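Local coordinates for 5' nucleotidase family protein (Staphylococcus aureus subsp. aureus, PDB 4Q7F) that belongs to the 5'-nucleotidase family and holds one manganese and one magnesium ion in its calcineurin-like phosphoesterase domain, at residues Ala133-Asn138 with Gln177-His182; Tyr128-Ala133 with Thr141-Gly146; Leu162-Ile167 with Thr224-Gly229; Phe102-Leu107 with Val203-Gly208. All blocks are in the same frame, centred on the assembly; numbering follows the deposited sequence.

Interaction 1: residues Ala133-Asn138 with Gln177-His182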
loop_
_atom_site.group_PDB
_atom_site.type_symbol
_atom_site.label_atom_id
_atom_site.label_comp_id
_atom_site.label_asym_id
_atom_site.label_seq_id
_atom_site.Cartn_x
_atom_site.Cartn_y
_atom_site.Cartn_z
ATOM N N ALA A 133 -12.234 15.283 -1.020
ATOM C CA ALA A 133 -12.597 16.513 -0.316
ATOM C C ALA A 133 -11.614 16.989 0.767
ATOM O O ALA A 133 -11.700 18.137 1.240
ATOM C CB ALA A 133 -13.990 16.348 0.290
ATOM N N ASN A 134 -10.655 16.152 1.143
ATOM C CA ASN A 134 -9.764 16.536 2.236
ATOM C C ASN A 134 -8.278 16.735 1.917
ATOM O O ASN A 134 -7.449 16.851 2.831
ATOM C CB ASN A 134 -9.942 15.553 3.392
ATOM C CG ASN A 134 -9.416 14.177 3.077
ATOM O OD1 ASN A 134 -9.518 13.710 1.955
ATOM N ND2 ASN A 134 -8.831 13.525 4.073
ATOM N N ILE A 135 -7.921 16.780 0.640
ATOM C CA ILE A 135 -6.537 17.041 0.251
ATOM C C ILE A 135 -6.572 18.314 -0.552
ATOM O O ILE A 135 -7.199 18.376 -1.631
ATOM C CB ILE A 135 -5.909 15.920 -0.593
ATOM C CG1 ILE A 135 -5.792 14.644 0.229
ATOM C CG2 ILE A 135 -4.533 16.344 -1.092
ATOM C CD1 ILE A 135 -5.130 13.485 -0.492
ATOM N N TYR A 136 -5.932 19.347 -0.021
ATOM C CA TYR A 136 -5.900 20.647 -0.680
ATOM C C TYR A 136 -4.572 20.938 -1.343
ATOM O O TYR A 136 -3.491 20.557 -0.834
ATOM C CB TYR A 136 -6.199 21.757 0.332
ATOM C CG TYR A 136 -7.664 21.989 0.632
ATOM C CD1 TYR A 136 -8.470 20.985 1.166
ATOM C CD2 TYR A 136 -8.232 23.244 0.436
ATOM C CE1 TYR A 136 -9.814 21.218 1.450
ATOM C CE2 TYR A 136 -9.561 23.488 0.736
ATOM C CZ TYR A 136 -10.348 22.477 1.240
ATOM O OH TYR A 136 -11.676 22.748 1.525
ATOM N N GLU A 137 -4.655 21.610 -2.479
ATOM C CA GLU A 137 -3.485 22.091 -3.180
ATOM C C GLU A 137 -3.644 23.613 -3.118
ATOM O O GLU A 137 -4.562 24.180 -3.723
ATOM C CB GLU A 137 -3.464 21.600 -4.608
ATOM C CG GLU A 137 -2.240 22.063 -5.369
ATOM C CD GLU A 137 -2.311 21.737 -6.844
ATOM O OE1 GLU A 137 -3.415 21.713 -7.422
ATOM O OE2 GLU A 137 -1.248 21.550 -7.439
ATOM N N ASN A 138 -2.760 24.267 -2.377
ATOM C CA ASN A 138 -2.857 25.695 -2.147
ATOM C C ASN A 138 -4.179 25.970 -1.400
ATOM O O ASN A 138 -4.411 25.370 -0.339
ATOM C CB ASN A 138 -2.664 26.511 -3.442
ATOM C CG ASN A 138 -1.262 26.355 -4.023
ATOM O OD1 ASN A 138 -0.293 26.092 -3.301
ATOM N ND2 ASN A 138 -1.147 26.534 -5.329
ATOM N N GLN A 177 4.814 18.592 -1.589
ATOM C CA GLN A 177 5.213 19.894 -0.998
ATOM C C GLN A 177 4.177 21.033 -1.000
ATOM O O GLN A 177 4.193 21.877 -0.100
ATOM C CB GLN A 177 6.579 20.360 -1.580
ATOM C CG GLN A 177 6.641 20.532 -3.102
ATOM C CD GLN A 177 5.950 21.790 -3.605
ATOM O OE1 GLN A 177 5.875 22.801 -2.903
ATOM N NE2 GLN A 177 5.472 21.746 -4.841
ATOM N N SER A 178 3.284 21.052 -1.984
ATOM C CA SER A 178 2.264 22.099 -2.095
ATOM C C SER A 178 0.905 21.672 -1.541
ATOM O O SER A 178 -0.077 22.422 -1.633
ATOM C CB SER A 178 2.082 22.461 -3.570
ATOM O OG SER A 178 1.671 21.321 -4.316
ATOM N N LEU A 179 0.848 20.487 -0.944
ATOM C CA LEU A 179 -0.413 19.936 -0.493
ATOM C C LEU A 179 -0.634 20.026 0.996
ATOM O O LEU A 179 0.305 20.015 1.779
ATOM C CB LEU A 179 -0.507 18.444 -0.903
ATOM C CG LEU A 179 -0.211 18.105 -2.372
ATOM C CD1 LEU A 179 -0.429 16.616 -2.610
ATOM C CD2 LEU A 179 -1.052 18.927 -3.323
ATOM N N THR A 180 -1.906 20.039 1.362
ATOM C CA THR A 180 -2.348 20.055 2.742
ATOM C C THR A 180 -3.338 18.897 2.916
ATOM O O THR A 180 -4.311 18.790 2.151
ATOM C CB THR A 180 -3.039 21.380 3.060
ATOM O OG1 THR A 180 -2.137 22.447 2.749
ATOM C CG2 THR A 180 -3.440 21.450 4.530
ATOM N N PHE A 181 -3.087 18.046 3.912
ATOM C CA PHE A 181 -3.921 16.877 4.190
ATOM C C PHE A 181 -4.754 17.071 5.439
ATOM O O PHE A 181 -4.222 17.143 6.540
ATOM C CB PHE A 181 -3.043 15.636 4.353
ATOM C CG PHE A 181 -2.125 15.418 3.203
ATOM C CD1 PHE A 181 -0.909 16.091 3.137
ATOM C CD2 PHE A 181 -2.477 14.582 2.168
ATOM C CE1 PHE A 181 -0.065 15.924 2.050
ATOM C CE2 PHE A 181 -1.642 14.411 1.080
ATOM C CZ PHE A 181 -0.433 15.077 1.024
ATOM N N HIS A 182 -6.068 17.119 5.287
ATOM C CA HIS A 182 -6.928 17.315 6.447
ATOM C C HIS A 182 -7.546 16.007 6.944
ATOM O O HIS A 182 -7.761 15.062 6.173
ATOM C CB HIS A 182 -8.043 18.311 6.101
ATOM C CG HIS A 182 -7.539 19.648 5.658
ATOM N ND1 HIS A 182 -7.307 20.684 6.535
ATOM C CD2 HIS A 182 -7.236 20.122 4.428
ATOM C CE1 HIS A 182 -6.864 21.735 5.867
ATOM N NE2 HIS A 182 -6.818 21.421 4.586
#
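The side-chain amide nitrogen ND2 of N134 is gripped twice: it bonds to the carbonyl O of H182 at 2.8 Å and to the carbonyl of T163 in strand 155-163. With chi1 at 69°, CG sits between backbone N and carbonyl carbon, which swings the amide across to H182. The main chain answers in kind, as H182 N donates to N134 O at 2.8 Å, almost straight. Next along, Y136 and T180 form a hydrogen-bonded antiparallel pair with two short bonds; beyond them N138 N reaches S178 O only weakly.

On the face with Y136, H182 turns its edge toward the tyrosine ring in an offset edge-to-face pair. The planes stand 75° apart, and H182 CD2 lies 3.6 Å from Y136 CD1. On the other face I135 CG1 meets F181 CD2 at 3.8 Å, while L179 CD2 rests against E137 CB; the E137 carboxylate itself pairs with K120.

Strand 135-137 lies between 140-141 and 179-181 in a small three-stranded antiparallel sheet. Its pairing with 179-181 combines main-chain hydrogen bonds with packing on both faces, and the N134 amide ties this sheet to strand 155-163.

Interaction 2: residues Tyr128-Ala133 with Thr141-Gly146; sequences YPVLCA and TLTDNG
C132 N donates to N145 O across the two loops at 3.2 Å, in the carbonyl plane and on a lone pair, while the CA of L131 brings its hydrogen to the same oxygen. N145 O has a second donor in T143 OG1, 2.9 Å away, which comes from above the carbonyl plane, 48° out of it. That hydroxyl stands between its own backbone N and carbonyl carbon (chi1 54°), a position that lets it reach N145 O and also face C132, whose CB lies 3.6 Å from it.

T143 wedges in between the neighbouring carbonyls, with CB 3.3 Å from V130 O. Two waters fill in the backbone bonding: one accepts from N145 N and donates to V130 O, the other accepts from T143 N and donates to C132 O at 2.6 Å.

The contact belongs to the calcineurin-like phosphoesterase domain and sits where its sheets come together. P129 and L131 bond through the backbone to G105 of edge strand 104-105, whereas A133 and G146 both bond to G161 of strand 155-163.

G146 has no side chain to hold A133 off, and A133 CB settles 3.8 Å from its CA. L131 CD2 lies against N145 CB, and T141 holds its own loop in shape by donating from OG1 to T143 O at 2.6 Å.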
loop_
_atom_site.group_PDB
_atom_site.type_symbol
_atom_site.label_atom_id
_atom_site.label_comp_id
_atom_site.label_asym_id
_atom_site.label_seq_id
_atom_site.Cartn_x
_atom_site.Cartn_y
_atom_site.Cartn_z
ATOM N N TYR A 128 -13.910 9.902 -15.916
ATOM C CA TYR A 128 -14.827 10.036 -14.802
ATOM C C TYR A 128 -14.093 10.830 -13.721
ATOM O O TYR A 128 -12.878 10.861 -13.715
ATOM C CB TYR A 128 -15.260 8.673 -14.260
ATOM C CG TYR A 128 -14.104 7.786 -13.862
ATOM C CD1 TYR A 128 -13.519 7.880 -12.601
ATOM C CD2 TYR A 128 -13.590 6.873 -14.751
ATOM C CE1 TYR A 128 -12.459 7.075 -12.242
ATOM C CE2 TYR A 128 -12.529 6.066 -14.412
ATOM C CZ TYR A 128 -11.972 6.173 -13.151
ATOM O OH TYR A 128 -10.934 5.361 -12.843
ATOM N N PRO A 129 -14.836 11.474 -12.810
ATOM C CA PRO A 129 -14.219 12.275 -11.768
ATOM C C PRO A 129 -13.632 11.494 -10.615
ATOM O O PRO A 129 -14.133 10.434 -10.251
ATOM C CB PRO A 129 -15.381 13.112 -11.230
ATOM C CG PRO A 129 -16.580 12.296 -11.500
ATOM C CD PRO A 129 -16.298 11.654 -12.839
ATOM N N VAL A 130 -12.572 12.042 -10.037
ATOM C CA VAL A 130 -11.953 11.459 -8.848
ATOM C C VAL A 130 -12.293 12.423 -7.716
ATOM O O VAL A 130 -11.976 13.611 -7.787
ATOM C CB VAL A 130 -10.447 11.237 -9.035
ATOM C CG1 VAL A 130 -9.792 10.856 -7.704
ATOM C CG2 VAL A 130 -10.214 10.140 -10.066
ATOM N N LEU A 131 -12.962 11.915 -6.683
ATOM C CA LEU A 131 -13.458 12.772 -5.612
ATOM C C LEU A 131 -12.560 12.716 -4.385
ATOM O O LEU A 131 -12.329 11.641 -3.844
ATOM C CB LEU A 131 -14.881 12.354 -5.236
ATOM C CG LEU A 131 -15.914 12.429 -6.380
ATOM C CD1 LEU A 131 -17.228 11.810 -5.923
ATOM C CD2 LEU A 131 -16.136 13.859 -6.842
ATOM N N CYS A 132 -12.043 13.875 -3.981
ATOM C CA CYS A 132 -11.188 13.979 -2.774
ATOM C C CYS A 132 -11.455 15.311 -2.097
ATOM O O CYS A 132 -10.959 16.349 -2.536
ATOM C CB CYS A 132 -9.721 13.860 -3.129
ATOM S SG CYS A 132 -8.671 13.908 -1.657
ATOM N N ALA A 133 -12.234 15.283 -1.020
ATOM C CA ALA A 133 -12.597 16.513 -0.316
ATOM C C ALA A 133 -11.614 16.989 0.767
ATOM O O ALA A 133 -11.700 18.137 1.240
ATOM C CB ALA A 133 -13.990 16.348 0.290
ATOM N N THR A 141 -9.258 22.294 -3.271
ATOM C CA THR A 141 -9.037 20.859 -3.364
ATOM C C THR A 141 -8.139 20.532 -4.559
ATOM O O THR A 141 -8.203 21.186 -5.592
ATOM C CB THR A 141 -10.360 20.072 -3.458
ATOM O OG1 THR A 141 -11.139 20.563 -4.564
ATOM C CG2 THR A 141 -11.166 20.210 -2.156
ATOM N N LEU A 142 -7.266 19.552 -4.374
ATOM C CA LEU A 142 -6.386 19.079 -5.441
ATOM C C LEU A 142 -7.254 18.641 -6.616
ATOM O O LEU A 142 -7.002 19.027 -7.753
ATOM C CB LEU A 142 -5.524 17.920 -4.940
ATOM C CG LEU A 142 -4.773 17.098 -5.990
ATOM C CD1 LEU A 142 -3.834 17.943 -6.837
ATOM C CD2 LEU A 142 -4.022 15.969 -5.304
ATOM N N THR A 143 -8.278 17.833 -6.324
ATOM C CA THR A 143 -9.235 17.369 -7.348
ATOM C C THR A 143 -10.277 18.439 -7.614
ATOM O O THR A 143 -10.508 19.322 -6.774
ATOM C CB THR A 143 -9.964 16.066 -6.943
ATOM O OG1 THR A 143 -10.597 16.204 -5.654
ATOM C CG2 THR A 143 -8.996 14.915 -6.888
ATOM N N ASP A 144 -10.887 18.384 -8.795
ATOM C CA ASP A 144 -11.930 19.342 -9.144
ATOM C C ASP A 144 -13.031 19.363 -8.088
ATOM O O ASP A 144 -13.499 20.422 -7.700
ATOM C CB ASP A 144 -12.549 19.017 -10.512
ATOM C CG ASP A 144 -11.576 19.217 -11.663
ATOM O OD1 ASP A 144 -10.543 19.872 -11.470
ATOM O OD2 ASP A 144 -11.846 18.723 -12.771
ATOM N N ASN A 145 -13.456 18.193 -7.636
ATOM C CA ASN A 145 -14.513 18.113 -6.640
ATOM C C ASN A 145 -14.259 17.055 -5.598
ATOM O O ASN A 145 -13.445 16.156 -5.786
ATOM C CB ASN A 145 -15.843 17.802 -7.308
ATOM C CG ASN A 145 -16.427 18.989 -8.046
ATOM O OD1 ASN A 145 -16.910 19.933 -7.434
ATOM N ND2 ASN A 145 -16.429 18.919 -9.358
ATOM N N GLY A 146 -14.973 17.187 -4.495
ATOM C CA GLY A 146 -14.916 16.233 -3.421
ATOM C C GLY A 146 -16.270 15.611 -3.163
ATOM O O GLY A 146 -16.357 14.581 -2.503
HETATM O O HOH W 1 -13.229 15.740 -9.140
HETATM O O HOH W 2 -8.629 16.886 -3.629
#

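Interaction 3: residues Leu162-Ile167 with Thr224-Gly229; sequences LTTQFI and TGENEG
F166 lays one face of its ring over the start of the E226 side chain: E226 CB is 3.9 Å from the ring centroid and 21° off the normal, a CH-pi contact displaced toward the rim. The two side chains cross at about a right angle, yet the carboxylate plane is within 16° of the ring plane. T224 meets the far end of the ring, with its OG1 3.6 Å from F166 CE1, and H169 stacks on F166 as well.

Q165 and E228 also cross at about a right angle. Their amide and carboxylate planes are nearly parallel, but Q165 NE2 spends its straight bond on G225 O, 2.7 Å away and in the plane of the amide. E228 turns its carboxylate to S183 and to the backbone N atoms of A184 and F185, at the start of helix 184-198.

T164 bonds directly to the backbone of E226. Having OG1 anti to its N (chi1 177°) lets the hydroxyl donate to E226 O at 2.7 Å, in the carbonyl plane on a lone pair. A water that accepts from Q165 N lies 2.6 Å from E228 OE2.

The E226 chain is extended, and its OE1 bonds to H247, a magnesium ligand. E226 also touches the bound 3D1 as one of the residues lining the ligand pocket, and this contact sets it beside the two-metal site of a calcineurin-like phosphoesterase.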
loop_
_atom_site.group_PDB
_atom_site.type_symbol
_atom_site.label_atom_id
_atom_site.label_comp_id
_atom_site.label_asym_id
_atom_site.label_seq_id
_atom_site.Cartn_x
_atom_site.Cartn_y
_atom_site.Cartn_z
ATOM N N LEU A 162 -12.926 10.796 0.329
ATOM C CA LEU A 162 -11.951 11.153 1.345
ATOM C C LEU A 162 -10.767 10.231 1.276
ATOM O O LEU A 162 -10.891 9.071 0.856
ATOM C CB LEU A 162 -12.588 11.055 2.725
ATOM C CG LEU A 162 -13.673 12.093 2.988
ATOM C CD1 LEU A 162 -14.584 11.713 4.152
ATOM C CD2 LEU A 162 -13.039 13.460 3.184
ATOM N N THR A 163 -9.619 10.748 1.713
ATOM C CA THR A 163 -8.370 10.007 1.667
ATOM C C THR A 163 -7.624 10.069 3.013
ATOM O O THR A 163 -7.657 11.073 3.730
ATOM C CB THR A 163 -7.464 10.590 0.558
ATOM O OG1 THR A 163 -8.122 10.502 -0.728
ATOM C CG2 THR A 163 -6.152 9.844 0.492
ATOM N N THR A 164 -6.977 8.981 3.371
ATOM C CA THR A 164 -6.142 8.969 4.608
ATOM C C THR A 164 -5.231 10.213 4.676
ATOM O O THR A 164 -4.518 10.563 3.714
ATOM C CB THR A 164 -5.321 7.675 4.712
ATOM O OG1 THR A 164 -4.470 7.717 5.890
ATOM C CG2 THR A 164 -4.466 7.475 3.460
ATOM N N GLN A 165 -5.260 10.887 5.822
ATOM C CA GLN A 165 -4.467 12.095 6.023
ATOM C C GLN A 165 -2.986 11.803 6.253
ATOM O O GLN A 165 -2.182 12.713 6.205
ATOM C CB GLN A 165 -4.979 12.859 7.256
ATOM C CG GLN A 165 -4.736 12.131 8.581
ATOM C CD GLN A 165 -5.440 12.783 9.753
ATOM O OE1 GLN A 165 -5.459 13.994 9.873
ATOM N NE2 GLN A 165 -6.008 11.972 10.636
ATOM N N PHE A 166 -2.623 10.534 6.394
ATOM C CA PHE A 166 -1.272 10.158 6.854
ATOM C C PHE A 166 -0.174 10.183 5.789
ATOM O O PHE A 166 0.950 9.836 6.073
ATOM C CB PHE A 166 -1.364 8.762 7.478
ATOM C CG PHE A 166 -0.559 8.586 8.734
ATOM C CD1 PHE A 166 -0.932 9.254 9.883
ATOM C CD2 PHE A 166 0.492 7.690 8.795
ATOM C CE1 PHE A 166 -0.233 9.084 11.058
ATOM C CE2 PHE A 166 1.189 7.502 9.975
ATOM C CZ PHE A 166 0.832 8.211 11.105
ATOM N N ILE A 167 -0.510 10.606 4.576
ATOM C CA ILE A 167 0.438 10.661 3.458
ATOM C C ILE A 167 1.827 11.287 3.759
ATOM O O ILE A 167 2.834 10.768 3.260
ATOM C CB ILE A 167 -0.235 11.257 2.202
ATOM C CG1 ILE A 167 -1.336 10.292 1.712
ATOM C CG2 ILE A 167 0.794 11.487 1.107
ATOM C CD1 ILE A 167 -2.291 10.808 0.627
ATOM N N THR A 224 -3.091 6.732 15.550
ATOM C CA THR A 224 -2.299 7.811 14.935
ATOM C C THR A 224 -3.070 8.780 14.036
ATOM O O THR A 224 -2.543 9.820 13.650
ATOM C CB THR A 224 -1.191 7.210 14.041
ATOM O OG1 THR A 224 -1.788 6.455 12.979
ATOM C CG2 THR A 224 -0.283 6.298 14.836
ATOM N N GLY A 225 -4.297 8.441 13.678
ATOM C CA GLY A 225 -5.067 9.276 12.756
ATOM C C GLY A 225 -4.943 8.770 11.319
ATOM O O GLY A 225 -5.641 9.264 10.412
ATOM N N GLU A 226 -4.054 7.803 11.090
ATOM C CA GLU A 226 -3.910 7.200 9.757
ATOM C C GLU A 226 -5.262 6.694 9.286
ATOM O O GLU A 226 -5.688 6.950 8.156
ATOM C CB GLU A 226 -2.927 6.013 9.773
ATOM C CG GLU A 226 -2.947 5.215 8.457
ATOM C CD GLU A 226 -2.017 4.003 8.435
ATOM O OE1 GLU A 226 -2.060 3.247 7.435
ATOM O OE2 GLU A 226 -1.260 3.799 9.406
ATOM N N ASN A 227 -5.920 5.957 10.178
ATOM C CA ASN A 227 -7.216 5.362 9.917
ATOM C C ASN A 227 -8.211 5.960 10.872
ATOM O O ASN A 227 -8.006 5.924 12.095
ATOM C CB ASN A 227 -7.130 3.846 10.124
ATOM C CG ASN A 227 -6.273 3.170 9.073
ATOM O OD1 ASN A 227 -6.605 3.197 7.890
ATOM N ND2 ASN A 227 -5.182 2.538 9.504
ATOM N N GLU A 228 -9.283 6.513 10.317
ATOM C CA GLU A 228 -10.304 7.185 11.107
ATOM C C GLU A 228 -11.707 6.636 10.859
ATOM O O GLU A 228 -12.693 7.275 11.223
ATOM C CB GLU A 228 -10.323 8.669 10.724
ATOM C CG GLU A 228 -8.962 9.342 10.639
ATOM C CD GLU A 228 -9.062 10.796 10.211
ATOM O OE1 GLU A 228 -9.714 11.581 10.919
ATOM O OE2 GLU A 228 -8.455 11.168 9.192
ATOM N N GLY A 229 -11.805 5.465 10.241
ATOM C CA GLY A 229 -13.096 4.889 9.889
ATOM C C GLY A 229 -14.027 4.611 11.055
ATOM O O GLY A 229 -15.237 4.836 10.955
HETATM O O HOH W 3 -7.224 9.363 7.762
#

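Interaction 4: residues Phe102-Leu107 with Val203-Gly208; sequences FDFGTL and VVCYHG. With MG (magnesium ion), chain B.
Sulfur and ring meet first: C205 SG lies in the plane of the F104 ring, at its edge, 3.9 Å from CE1 and 5.3 Å from the centroid, a Cys sulfur-aromatic contact made to the rim.

The remaining contacts across the pair are van der Waals, for no hydrogen bond joins the two segments. T106 turns its methyl CG2 onto C205, 3.6 Å from both CB and the carbonyl O, while its hydroxyl bonds to the side chain of N70. L107 contributes its backbone: the carbonyl O comes within 3.4 Å of H207 CB, and the same oxygen accepts from T163 OG1.

Of these residues H207 binds the metal. Its NE2 is 2.6 Å from magnesium, rather long for such a bond, and the ion lies in the ring plane. CG is anti to the backbone N (chi1 -174°), which carries the imidazole out to the metal, and ND1 bonds to the carbonyl of N70; that second-shell bond fixes the ring's rotation. A water at 2.3 Å and D72, N109 and H247 also bind the ion. At H207 the chain makes an inverse gamma turn.

Strand 104-105 edges the five-stranded sheet beside 65-69, and strand 201-207 runs in the six-stranded sheet between 155-163 and 242-244. The contact therefore packs one sheet of the domain's beta sandwich on the other, with F104 also touching I68 and V159, and C205 touching I244.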
loop_
_atom_site.group_PDB
_atom_site.type_symbol
_atom_site.label_atom_id
_atom_site.label_comp_id
_atom_site.label_asym_id
_atom_site.label_seq_id
_atom_site.Cartn_x
_atom_site.Cartn_y
_atom_site.Cartn_z
ATOM N N PHE A 102 -16.524 3.553 -15.562
ATOM C CA PHE A 102 -16.735 3.803 -14.147
ATOM C C PHE A 102 -17.457 5.139 -13.998
ATOM O O PHE A 102 -17.512 5.945 -14.937
ATOM C CB PHE A 102 -15.417 3.889 -13.386
ATOM C CG PHE A 102 -14.837 2.572 -13.022
ATOM C CD1 PHE A 102 -14.228 1.775 -13.981
ATOM C CD2 PHE A 102 -14.828 2.150 -11.689
ATOM C CE1 PHE A 102 -13.671 0.554 -13.634
ATOM C CE2 PHE A 102 -14.277 0.951 -11.337
ATOM C CZ PHE A 102 -13.686 0.147 -12.299
ATOM N N ASP A 103 -17.981 5.373 -12.805
ATOM C CA ASP A 103 -18.730 6.575 -12.516
ATOM C C ASP A 103 -17.905 7.547 -11.733
ATOM O O ASP A 103 -17.950 8.759 -11.975
ATOM C CB ASP A 103 -20.034 6.194 -11.811
ATOM C CG ASP A 103 -20.952 5.385 -12.727
ATOM O OD1 ASP A 103 -21.425 5.958 -13.751
ATOM O OD2 ASP A 103 -21.178 4.181 -12.444
ATOM N N PHE A 104 -17.107 7.027 -10.804
ATOM C CA PHE A 104 -16.243 7.877 -10.066
ATOM C C PHE A 104 -15.271 7.058 -9.239
ATOM O O PHE A 104 -15.352 5.807 -9.167
ATOM C CB PHE A 104 -17.010 8.875 -9.187
ATOM C CG PHE A 104 -17.925 8.245 -8.189
ATOM C CD1 PHE A 104 -17.455 7.852 -6.956
ATOM C CD2 PHE A 104 -19.267 8.080 -8.478
ATOM C CE1 PHE A 104 -18.306 7.270 -6.030
ATOM C CE2 PHE A 104 -20.127 7.505 -7.565
ATOM C CZ PHE A 104 -19.640 7.105 -6.333
ATOM N N GLY A 105 -14.311 7.779 -8.699
ATOM C CA GLY A 105 -13.284 7.191 -7.840
ATOM C C GLY A 105 -12.750 8.140 -6.797
ATOM O O GLY A 105 -13.234 9.281 -6.648
ATOM N N THR A 106 -11.770 7.637 -6.043
ATOM C CA THR A 106 -11.101 8.368 -5.009
ATOM C C THR A 106 -9.572 8.195 -5.143
ATOM O O THR A 106 -9.076 7.348 -5.927
ATOM C CB THR A 106 -11.500 7.857 -3.605
ATOM O OG1 THR A 106 -11.130 6.487 -3.472
ATOM C CG2 THR A 106 -12.995 8.023 -3.379
ATOM N N LEU A 107 -8.843 8.982 -4.361
ATOM C CA LEU A 107 -7.399 8.945 -4.353
ATOM C C LEU A 107 -6.904 8.166 -3.181
ATOM O O LEU A 107 -7.384 8.340 -2.055
ATOM C CB LEU A 107 -6.815 10.354 -4.232
ATOM C CG LEU A 107 -6.988 11.332 -5.376
ATOM C CD1 LEU A 107 -6.468 12.679 -4.933
ATOM C CD2 LEU A 107 -6.270 10.839 -6.626
ATOM N N VAL A 203 -23.261 8.482 0.840
ATOM C CA VAL A 203 -22.259 7.480 0.570
ATOM C C VAL A 203 -20.900 8.107 0.788
ATOM O O VAL A 203 -20.565 9.113 0.168
ATOM C CB VAL A 203 -22.329 7.004 -0.902
ATOM C CG1 VAL A 203 -21.246 5.972 -1.214
ATOM C CG2 VAL A 203 -23.706 6.447 -1.221
ATOM N N VAL A 204 -20.137 7.528 1.708
ATOM C CA VAL A 204 -18.795 7.973 1.979
ATOM C C VAL A 204 -17.813 6.994 1.342
ATOM O O VAL A 204 -17.878 5.781 1.621
ATOM C CB VAL A 204 -18.502 8.006 3.494
ATOM C CG1 VAL A 204 -17.047 8.372 3.719
ATOM C CG2 VAL A 204 -19.421 8.989 4.205
ATOM N N CYS A 205 -16.930 7.493 0.481
ATOM C CA CYS A 205 -15.882 6.654 -0.116
ATOM C C CYS A 205 -14.567 7.146 0.448
ATOM O O CYS A 205 -14.019 8.162 0.019
ATOM C CB CYS A 205 -15.849 6.696 -1.633
ATOM S SG CYS A 205 -17.326 6.045 -2.424
ATOM N N TYR A 206 -14.069 6.400 1.422
ATOM C CA TYR A 206 -12.867 6.745 2.143
ATOM C C TYR A 206 -11.733 5.802 1.840
ATOM O O TYR A 206 -11.843 4.607 2.090
ATOM C CB TYR A 206 -13.216 6.689 3.630
ATOM C CG TYR A 206 -12.077 6.856 4.614
ATOM C CD1 TYR A 206 -11.146 7.885 4.488
ATOM C CD2 TYR A 206 -12.003 6.041 5.738
ATOM C CE1 TYR A 206 -10.142 8.055 5.434
ATOM C CE2 TYR A 206 -11.010 6.199 6.677
ATOM C CZ TYR A 206 -10.083 7.206 6.527
ATOM O OH TYR A 206 -9.108 7.346 7.479
ATOM N N HIS A 207 -10.652 6.314 1.254
ATOM C CA HIS A 207 -9.516 5.479 1.049
ATOM C C HIS A 207 -8.756 5.471 2.378
ATOM O O HIS A 207 -7.827 6.222 2.558
ATOM C CB HIS A 207 -8.589 5.939 -0.040
ATOM C CG HIS A 207 -7.512 4.944 -0.290
ATOM N ND1 HIS A 207 -7.681 3.888 -1.148
ATOM C CD2 HIS A 207 -6.312 4.757 0.305
ATOM C CE1 HIS A 207 -6.602 3.132 -1.133
ATOM N NE2 HIS A 207 -5.760 3.634 -0.258
ATOM N N GLY A 208 -9.232 4.644 3.297
ATOM C CA GLY A 208 -8.672 4.498 4.620
ATOM C C GLY A 208 -9.488 3.384 5.248
ATOM O O GLY A 208 -10.486 2.922 4.644
HETATM MG MG MG B . -3.466 2.791 0.510
HETATM O O HOH W 4 -2.732 0.643 0.981
#

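Going from the N terminus, 102-107 opens interaction 4, which closes only at 203-208 and encloses interactions 1 and 2. Interaction 2 starts at 128-133 and closes the short loop at 141-146. Interaction 1 crosses it, starting at the shared A133 and ending at 177-182. Interaction 3 opens at 162-167, after interaction 2 has closed, and crosses both interaction 1 and interaction 4 before closing at 224-229. Together they tie the small antiparallel sheet to the edge of the five-stranded sheet and to strands 155-163 and 201-207 of the six-stranded one; interaction 4 reaches the magnesium through H207 and interaction 3 the ligand pocket through E226.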